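Local coordinates for genome polyprotein (Chicken sicinivirus JSY, PDB 6QWT), which probably copies the viral RNA genome as the RNA-dependent RNA polymerase (3Dpol) portion of the picornaviral polyprotein, at residues Leu232-Phe237 / Met306-Ser311; Val336-Ala339 / His345-Phe348. All blocks are in the same frame, centred on the assembly; numbering follows the deposited sequence.

Interaction 1: residues Leu232-Phe237 / Met306-Ser311; sequences LDYSNF and MVNNIS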
loop_
_atom_site.group_PDB
_atom_site.type_symbol
_atom_site.label_atom_id
_atom_site.label_comp_id
_atom_site.label_asym_id
_atom_site.label_seq_id
_atom_site.Cartn_x
_atom_site.Cartn_y
_atom_site.Cartn_z
ATOM N N LEU A 232 -5.209 -13.607 -3.772
ATOM C CA LEU A 232 -6.290 -12.890 -4.427
ATOM C C LEU A 232 -6.056 -11.397 -4.283
ATOM O O LEU A 232 -5.266 -10.944 -3.450
ATOM C CB LEU A 232 -7.666 -13.279 -3.873
ATOM C CG LEU A 232 -7.965 -13.108 -2.385
ATOM C CD1 LEU A 232 -8.326 -11.669 -2.047
ATOM C CD2 LEU A 232 -9.090 -14.053 -1.984
ATOM N N ASP A 233 -6.750 -10.638 -5.121
ATOM C CA ASP A 233 -6.638 -9.192 -5.142
ATOM C C ASP A 233 -8.032 -8.587 -5.152
ATOM O O ASP A 233 -8.993 -9.204 -5.622
ATOM C CB ASP A 233 -5.836 -8.712 -6.364
ATOM C CG ASP A 233 -5.424 -7.256 -6.258
ATOM O OD1 ASP A 233 -5.835 -6.453 -7.125
ATOM O OD2 ASP A 233 -4.690 -6.912 -5.306
ATOM N N TYR A 234 -8.141 -7.380 -4.618
ATOM C CA TYR A 234 -9.385 -6.631 -4.648
ATOM C C TYR A 234 -9.350 -5.628 -5.791
ATOM O O TYR A 234 -8.306 -5.036 -6.082
ATOM C CB TYR A 234 -9.620 -5.891 -3.331
ATOM C CG TYR A 234 -9.835 -6.768 -2.116
ATOM C CD1 TYR A 234 -8.771 -7.426 -1.510
ATOM C CD2 TYR A 234 -11.098 -6.914 -1.559
ATOM C CE1 TYR A 234 -8.964 -8.219 -0.394
ATOM C CE2 TYR A 234 -11.302 -7.702 -0.442
ATOM C CZ TYR A 234 -10.234 -8.351 0.138
ATOM O OH TYR A 234 -10.437 -9.134 1.251
ATOM N N SER A 235 -10.493 -5.440 -6.438
ATOM C CA SER A 235 -10.691 -4.321 -7.347
ATOM C C SER A 235 -11.417 -3.216 -6.595
ATOM O O SER A 235 -12.461 -3.462 -5.979
ATOM C CB SER A 235 -11.482 -4.746 -8.585
ATOM O OG SER A 235 -12.462 -5.716 -8.263
ATOM N N ASN A 236 -10.847 -2.009 -6.623
ATOM C CA ASN A 236 -11.429 -0.841 -5.951
ATOM C C ASN A 236 -11.557 -1.066 -4.444
ATOM O O ASN A 236 -12.561 -0.705 -3.827
ATOM C CB ASN A 236 -12.782 -0.466 -6.564
ATOM C CG ASN A 236 -12.824 -0.696 -8.062
ATOM O OD1 ASN A 236 -12.181 0.021 -8.831
ATOM N ND2 ASN A 236 -13.584 -1.700 -8.486
ATOM N N PHE A 237 -10.520 -1.665 -3.850
ATOM C CA PHE A 237 -10.504 -1.897 -2.408
ATOM C C PHE A 237 -10.651 -0.594 -1.631
ATOM O O PHE A 237 -11.371 -0.538 -0.627
ATOM C CB PHE A 237 -9.207 -2.608 -2.021
ATOM C CG PHE A 237 -9.180 -3.123 -0.607
ATOM C CD1 PHE A 237 -10.189 -3.948 -0.133
ATOM C CD2 PHE A 237 -8.135 -2.792 0.241
ATOM C CE1 PHE A 237 -10.161 -4.428 1.167
ATOM C CE2 PHE A 237 -8.099 -3.269 1.541
ATOM C CZ PHE A 237 -9.114 -4.087 2.006
ATOM N N MET A 306 -5.362 -4.614 8.624
ATOM C CA MET A 306 -6.311 -5.083 9.623
ATOM C C MET A 306 -7.707 -5.216 9.029
ATOM O O MET A 306 -8.381 -6.227 9.245
ATOM C CB MET A 306 -6.300 -4.145 10.830
ATOM C CG MET A 306 -4.908 -3.985 11.426
ATOM S SD MET A 306 -4.806 -2.890 12.856
ATOM C CE MET A 306 -6.001 -3.622 13.931
ATOM N N VAL A 307 -8.139 -4.225 8.242
ATOM C CA VAL A 307 -9.432 -4.309 7.561
ATOM C C VAL A 307 -9.498 -5.565 6.700
ATOM O O VAL A 307 -10.486 -6.309 6.721
ATOM C CB VAL A 307 -9.681 -3.045 6.719
ATOM C CG1 VAL A 307 -10.831 -3.275 5.738
ATOM C CG2 VAL A 307 -9.963 -1.853 7.610
ATOM N N ASN A 308 -8.445 -5.811 5.924
ATOM C CA ASN A 308 -8.424 -6.981 5.054
ATOM C C ASN A 308 -8.492 -8.274 5.860
ATOM O O ASN A 308 -9.241 -9.193 5.509
ATOM C CB ASN A 308 -7.167 -6.940 4.190
ATOM C CG ASN A 308 -7.354 -7.618 2.861
ATOM O OD1 ASN A 308 -8.246 -8.450 2.696
ATOM N ND2 ASN A 308 -6.539 -7.235 1.885
ATOM N N ASN A 309 -7.714 -8.364 6.944
ATOM C CA ASN A 309 -7.754 -9.553 7.792
ATOM C C ASN A 309 -9.158 -9.784 8.336
ATOM O O ASN A 309 -9.687 -10.899 8.268
ATOM C CB ASN A 309 -6.752 -9.417 8.941
ATOM C CG ASN A 309 -5.374 -9.962 8.593
ATOM O OD1 ASN A 309 -4.970 -11.027 9.070
ATOM N ND2 ASN A 309 -4.637 -9.222 7.770
ATOM N N ILE A 310 -9.782 -8.726 8.872
ATOM C CA ILE A 310 -11.118 -8.846 9.453
ATOM C C ILE A 310 -12.121 -9.298 8.397
ATOM O O ILE A 310 -12.945 -10.191 8.636
ATOM C CB ILE A 310 -11.549 -7.509 10.088
ATOM C CG1 ILE A 310 -10.519 -7.036 11.117
ATOM C CG2 ILE A 310 -12.935 -7.625 10.700
ATOM C CD1 ILE A 310 -10.753 -7.519 12.495
ATOM N N SER A 311 -12.070 -8.681 7.217
ATOM C CA SER A 311 -13.036 -8.997 6.169
ATOM C C SER A 311 -12.909 -10.448 5.721
ATOM O O SER A 311 -13.911 -11.163 5.606
ATOM C CB SER A 311 -12.851 -8.040 4.992
ATOM O OG SER A 311 -12.947 -6.697 5.429
#
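Tyr234 and Asn308 reach for each other from opposite directions, one off the motif A strand and the other off the motif B helix of the polymerase palm. Their ring and amide planes stand 72° apart, and Tyr234 OH lies 2.7 Å from Asn308 OD1. That hydrogen bond is weak; the stronger partner of the hydroxyl is Tyr353 OH, on the motif D helix. The rest of the amide borders the ring too, with Asn308 ND2 3.5 Å from Tyr234 CE1. This ND2 donates to Gly333 O in the motif C turn, which fixes which end of the amide faces the tyrosine.

Phe237 comes in beside them. With its CG anti to the backbone N (chi1 -170°), the ring extends toward the helix and CZ stops 4.0 Å from Asn308 CG, the ring and amide planes 35° apart. The same CZ is 4.2 Å from Val307 CG1, while Phe237 CD1 sits over one face of the Tyr234 ring, offset toward its rim. One turn along the helix, Ser311 OG bonds back to Val307 O at 2.8 Å. The ND2 end of the buried Asn308 amide is thus held firmly to motif C, while its OD1 end meets motif A only through a weak bond.

Interaction 2: residues Val336-Ala339 / His345-Phe348; sequences VLYA and HPSF
Tyr338 spans from strand 335-340 to Pro346 at the start of helix 346-356, inside the palm domain of the polymerase. Here the chain leaves the motif C strand for the motif D helix, the first half of a beta-alpha-beta crossover that returns as strand 360-362, on the far side of strand 230-235. At CB the side chain sets off toward the helix, and a chi1 of 80° places CG between the backbone N and the carbonyl carbon. Next comes the ring: CD2 is 4.2 Å from Val336 CG1, two residues back on the same strand, while the Trp230 ring meets the tyrosine ring. CZ only grazes Pro346, 4.5 Å from its CD. The tip carries the contact. Tyr338 OH hydrogen-bonds to Ile344 O and rests 3.3 Å from Pro346 CD, with Pro346 N near the plane of the tyrosine ring at its edge. That nitrogen has no hydrogen to share, so its closeness to OH is packing. Just behind, His345 is the N-cap of the helix. Its NE2 bonds to Pro371 O and its ND1 takes the backbone N-H of Ser347, which comes in tilted 19° from the imidazole plane. This capping bond is nearly straight, at 163°. It spans 3.0 Å from Ser347 N to His345 ND1.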
loop_
_atom_site.group_PDB
_atom_site.type_symbol
_atom_site.label_atom_id
_atom_site.label_comp_id
_atom_site.label_asym_id
_atom_site.label_seq_id
_atom_site.Cartn_x
_atom_site.Cartn_y
_atom_site.Cartn_z
ATOM N N VAL A 336 -3.136 -10.161 -0.840
ATOM C CA VAL A 336 -3.480 -11.148 0.176
ATOM C C VAL A 336 -2.881 -12.487 -0.197
ATOM O O VAL A 336 -3.023 -12.964 -1.330
ATOM C CB VAL A 336 -5.002 -11.324 0.353
ATOM C CG1 VAL A 336 -5.254 -12.579 1.209
ATOM C CG2 VAL A 336 -5.596 -10.091 0.961
ATOM N N LEU A 337 -2.254 -13.106 0.794
ATOM C CA LEU A 337 -2.074 -14.544 0.811
ATOM C C LEU A 337 -2.843 -15.129 1.988
ATOM O O LEU A 337 -2.861 -14.546 3.074
ATOM C CB LEU A 337 -0.589 -14.945 0.915
ATOM C CG LEU A 337 0.385 -14.480 -0.168
ATOM C CD1 LEU A 337 1.782 -15.020 0.140
ATOM C CD2 LEU A 337 -0.086 -14.947 -1.528
ATOM N N TYR A 338 -3.470 -16.288 1.788
ATOM C CA TYR A 338 -4.127 -16.961 2.903
ATOM C C TYR A 338 -4.065 -18.465 2.690
ATOM O O TYR A 338 -3.893 -18.952 1.569
ATOM C CB TYR A 338 -5.575 -16.479 3.086
ATOM C CG TYR A 338 -6.595 -17.088 2.146
ATOM C CD1 TYR A 338 -7.199 -18.305 2.440
ATOM C CD2 TYR A 338 -6.985 -16.428 0.985
ATOM C CE1 TYR A 338 -8.139 -18.860 1.597
ATOM C CE2 TYR A 338 -7.928 -16.978 0.138
ATOM C CZ TYR A 338 -8.500 -18.195 0.449
ATOM O OH TYR A 338 -9.440 -18.747 -0.391
ATOM N N ALA A 339 -4.204 -19.193 3.794
ATOM C CA ALA A 339 -4.228 -20.644 3.778
ATOM C C ALA A 339 -5.006 -21.117 4.994
ATOM O O ALA A 339 -4.846 -20.567 6.088
ATOM C CB ALA A 339 -2.808 -21.219 3.782
ATOM N N HIS A 345 -11.694 -22.528 -0.700
ATOM C CA HIS A 345 -11.409 -22.020 -2.032
ATOM C C HIS A 345 -11.812 -20.550 -2.131
ATOM O O HIS A 345 -12.823 -20.142 -1.551
ATOM C CB HIS A 345 -12.151 -22.848 -3.081
ATOM C CG HIS A 345 -11.613 -22.700 -4.469
ATOM N ND1 HIS A 345 -12.035 -21.706 -5.329
ATOM C CD2 HIS A 345 -10.701 -23.429 -5.155
ATOM C CE1 HIS A 345 -11.401 -21.826 -6.481
ATOM N NE2 HIS A 345 -10.585 -22.863 -6.402
ATOM N N PRO A 346 -11.041 -19.726 -2.846
ATOM C CA PRO A 346 -11.416 -18.310 -2.994
ATOM C C PRO A 346 -12.745 -18.105 -3.694
ATOM O O PRO A 346 -13.296 -16.999 -3.622
ATOM C CB PRO A 346 -10.254 -17.714 -3.804
ATOM C CG PRO A 346 -9.560 -18.885 -4.416
ATOM C CD PRO A 346 -9.733 -20.015 -3.455
ATOM N N SER A 347 -13.274 -19.123 -4.376
ATOM C CA SER A 347 -14.641 -19.044 -4.884
ATOM C C SER A 347 -15.626 -18.783 -3.753
ATOM O O SER A 347 -16.537 -17.959 -3.888
ATOM C CB SER A 347 -15.008 -20.335 -5.612
ATOM O OG SER A 347 -14.668 -20.256 -6.982
ATOM N N PHE A 348 -15.448 -19.475 -2.626
ATOM C CA PHE A 348 -16.353 -19.308 -1.494
ATOM C C PHE A 348 -16.280 -17.895 -0.931
ATOM O O PHE A 348 -17.311 -17.292 -0.614
ATOM C CB PHE A 348 -16.020 -20.339 -0.416
ATOM C CG PHE A 348 -16.901 -20.261 0.794
ATOM C CD1 PHE A 348 -16.558 -19.455 1.872
ATOM C CD2 PHE A 348 -18.072 -21.000 0.861
ATOM C CE1 PHE A 348 -17.368 -19.384 2.988
ATOM C CE2 PHE A 348 -18.883 -20.936 1.978
ATOM C CZ PHE A 348 -18.532 -20.128 3.041
#

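Overall arrangement
Interactions 1 and 2 have centres 11 Å apart and meet on the palm sheet, where strands 230-235 and 335-340 are antiparallel neighbours. Val336 joins them: its CG2 lies against Asn308 ND2 at a tight 3.1 Å and 4.1 Å from Tyr234 CE1. A second bridge is Leu232, whose CD2 is 3.8 Å from Tyr338 CE2. Interaction 1 is nearer the active site, since strand 230-235 carries Asp233, the motif A aspartate, and its side chain touches Asp334 of the motif C turn; in related polymerases these motifs hold the catalytic metals. Interaction 2 lies farther along the sheet, where motif D begins.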